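Local coordinates for protein 1-acyl-sn-glycerol-3-phosphate acyltransferase (Thermotoga maritima, PDB 5KYM) that catalyses, as a membrane-bound PlsC-type acyltransferase, the transfer of an acyl chain to lysophosphatidic acid, yielding phosphatidic acid, at residues V186-W189 / G190-H193. Numbering follows the deposited sequence.
Sequences VSIW and GTYH
Trp189 and His193 meet as an offset edge-to-face aromatic pair across the turn where strand 183-189 gives way to the short helix 191-194. The edge of the His193 imidazole is turned toward the face of the six-membered ring of Trp189, with centroids 5.1 Å apart and planes at 81°. NE2 of His193 lies nearest CZ2 of Trp189, at 3.4 Å, in van der Waals contact and without a hydrogen bond. Trp189 reaches this position because its CG stands anti to the backbone N (chi1 -174°), beside the carbonyl carbon, which also lays one indole face over the backbone N of Gly190. Gly190 is the N-cap residue of the helix and has a positive phi of 112°, a conformation most easily taken by glycine. Ile188, the residue before Trp189, has its side chain directed toward segment 190-193, its CG2 3.4 Å from OG1 of Thr191 and 3.9 Å from CG2 of Thr191.

Gln85 OE1 accepts hydrogen bonds from the backbone N of both Gly190 and Tyr192, tying the turn to the loop after strand 79-82, while Thr191 OG1 is hydrogen-bonded to OD1 of Asp89, the aspartate of the family's HX4D motif. The Trp189 side chain also touches Val238, Leu241 and Lys242 of helix 223-243. With an alanine here, the His193 imidazole would probably lose its aromatic partner and be freer to turn, and a gap would be likely to open beside helix 223-243. The strand-to-helix turn thus combines an aromatic pair with polar bonds to Gln85 and Asp89, which hold it against the HX4D segment and so probably bear on the geometry of the active site.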
ATOM      1  N   VAL A 186      -5.492  -5.560   6.759  1.00 42.25           N
ATOM      2  CA  VAL A 186      -4.270  -6.231   6.307  1.00 41.86           C
ATOM      3  C   VAL A 186      -3.196  -6.075   7.337  1.00 40.34           C
ATOM      4  O   VAL A 186      -3.081  -5.027   7.853  1.00 43.66           O
ATOM      5  CB  VAL A 186      -3.753  -5.635   4.989  1.00 40.27           C
ATOM      6  CG1 VAL A 186      -2.372  -6.155   4.662  1.00 38.90           C
ATOM      7  CG2 VAL A 186      -4.718  -6.000   3.890  1.00 41.00           C
ATOM      8  N   SER A 187      -2.401  -7.099   7.601  1.00 37.99           N
ATOM      9  CA  SER A 187      -1.315  -6.980   8.544  1.00 37.10           C
ATOM     10  C   SER A 187      -0.025  -7.254   7.792  1.00 37.18           C
ATOM     11  O   SER A 187       0.079  -8.252   7.057  1.00 35.98           O
ATOM     12  CB  SER A 187      -1.461  -8.013   9.634  1.00 37.58           C
ATOM     13  OG  SER A 187      -2.738  -8.005  10.225  1.00 37.31           O
ATOM     14  N   ILE A 188       0.963  -6.380   7.984  1.00 37.19           N
ATOM     15  CA  ILE A 188       2.248  -6.422   7.274  1.00 36.15           C
ATOM     16  C   ILE A 188       3.318  -6.696   8.315  1.00 38.89           C
ATOM     17  O   ILE A 188       3.379  -5.979   9.359  1.00 40.16           O
ATOM     18  CB  ILE A 188       2.567  -5.060   6.687  1.00 35.26           C
ATOM     19  CG1 ILE A 188       1.521  -4.664   5.628  1.00 35.01           C
ATOM     20  CG2 ILE A 188       3.979  -5.055   6.091  1.00 35.36           C
ATOM     21  CD1 ILE A 188       1.740  -3.307   4.959  1.00 34.49           C
ATOM     22  N   TRP A 189       4.152  -7.717   8.085  1.00 38.63           N
ATOM     23  CA  TRP A 189       5.312  -7.882   8.914  1.00 38.85           C
ATOM     24  C   TRP A 189       6.556  -8.192   8.154  1.00 38.90           C
ATOM     25  O   TRP A 189       6.560  -9.099   7.378  1.00 38.78           O
ATOM     26  CB  TRP A 189       5.106  -9.013   9.854  1.00 40.79           C
ATOM     27  CG  TRP A 189       6.268  -9.094  10.823  1.00 43.10           C
ATOM     28  CD1 TRP A 189       7.191 -10.043  10.919  1.00 42.41           C
ATOM     29  CD2 TRP A 189       6.586  -8.123  11.817  1.00 45.21           C
ATOM     30  NE1 TRP A 189       8.070  -9.752  11.920  1.00 44.06           N
ATOM     31  CE2 TRP A 189       7.731  -8.560  12.482  1.00 44.94           C
ATOM     32  CE3 TRP A 189       5.994  -6.907  12.194  1.00 45.71           C
ATOM     33  CZ2 TRP A 189       8.338  -7.832  13.485  1.00 47.01           C
ATOM     34  CZ3 TRP A 189       6.593  -6.176  13.196  1.00 47.12           C
ATOM     35  CH2 TRP A 189       7.762  -6.638  13.826  1.00 48.38           C
ATOM     36  N   GLY A 190       7.633  -7.466   8.429  1.00 41.97           N
ATOM     37  CA  GLY A 190       8.941  -7.628   7.757  1.00 42.10           C
ATOM     38  C   GLY A 190       9.441  -6.491   6.843  1.00 40.11           C
ATOM     39  O   GLY A 190      10.603  -6.423   6.556  1.00 38.97           O
ATOM     40  N   THR A 191       8.577  -5.625   6.375  1.00 39.25           N
ATOM     41  CA  THR A 191       9.013  -4.538   5.592  1.00 41.71           C
ATOM     42  C   THR A 191       9.813  -3.597   6.490  1.00 45.57           C
ATOM     43  O   THR A 191      10.707  -2.886   6.007  1.00 44.50           O
ATOM     44  CB  THR A 191       7.860  -3.764   4.931  1.00 42.76           C
ATOM     45  OG1 THR A 191       6.902  -3.321   5.917  1.00 45.14           O
ATOM     46  CG2 THR A 191       7.198  -4.589   3.965  1.00 42.97           C
ATOM     47  N   TYR A 192       9.503  -3.582   7.784  1.00 47.64           N
ATOM     48  CA  TYR A 192      10.316  -2.802   8.734  1.00 51.74           C
ATOM     49  C   TYR A 192      11.804  -3.242   8.844  1.00 53.65           C
ATOM     50  O   TYR A 192      12.676  -2.401   8.970  1.00 53.82           O
ATOM     51  CB  TYR A 192       9.640  -2.741  10.118  1.00 51.69           C
ATOM     52  CG  TYR A 192      10.549  -2.281  11.205  1.00 51.61           C
ATOM     53  CD1 TYR A 192      10.832  -0.924  11.386  1.00 55.87           C
ATOM     54  CD2 TYR A 192      11.178  -3.179  12.030  1.00 52.46           C
ATOM     55  CE1 TYR A 192      11.719  -0.477  12.362  1.00 53.89           C
ATOM     56  CE2 TYR A 192      12.032  -2.731  13.048  1.00 52.23           C
ATOM     57  CZ  TYR A 192      12.273  -1.378  13.189  1.00 53.48           C
ATOM     58  OH  TYR A 192      13.088  -0.922  14.149  1.00 58.33           O
ATOM     59  N   HIS A 193      12.084  -4.547   8.773  1.00 54.80           N
ATOM     60  CA  HIS A 193      13.466  -5.024   8.772  1.00 57.12           C
ATOM     61  C   HIS A 193      14.117  -4.762   7.431  1.00 55.97           C
ATOM     62  O   HIS A 193      15.314  -4.683   7.352  1.00 64.95           O
ATOM     63  CB  HIS A 193      13.557  -6.487   9.151  1.00 63.13           C
ATOM     64  CG  HIS A 193      12.665  -6.864  10.303  1.00 78.71           C
ATOM     65  ND1 HIS A 193      12.545  -6.078  11.438  1.00 88.60           N
ATOM     66  CD2 HIS A 193      11.777  -7.883  10.457  1.00 88.48           C
ATOM     67  CE1 HIS A 193      11.654  -6.616  12.256  1.00 90.58           C
ATOM     68  NE2 HIS A 193      11.170  -7.705  11.681  1.00 98.34           N
TER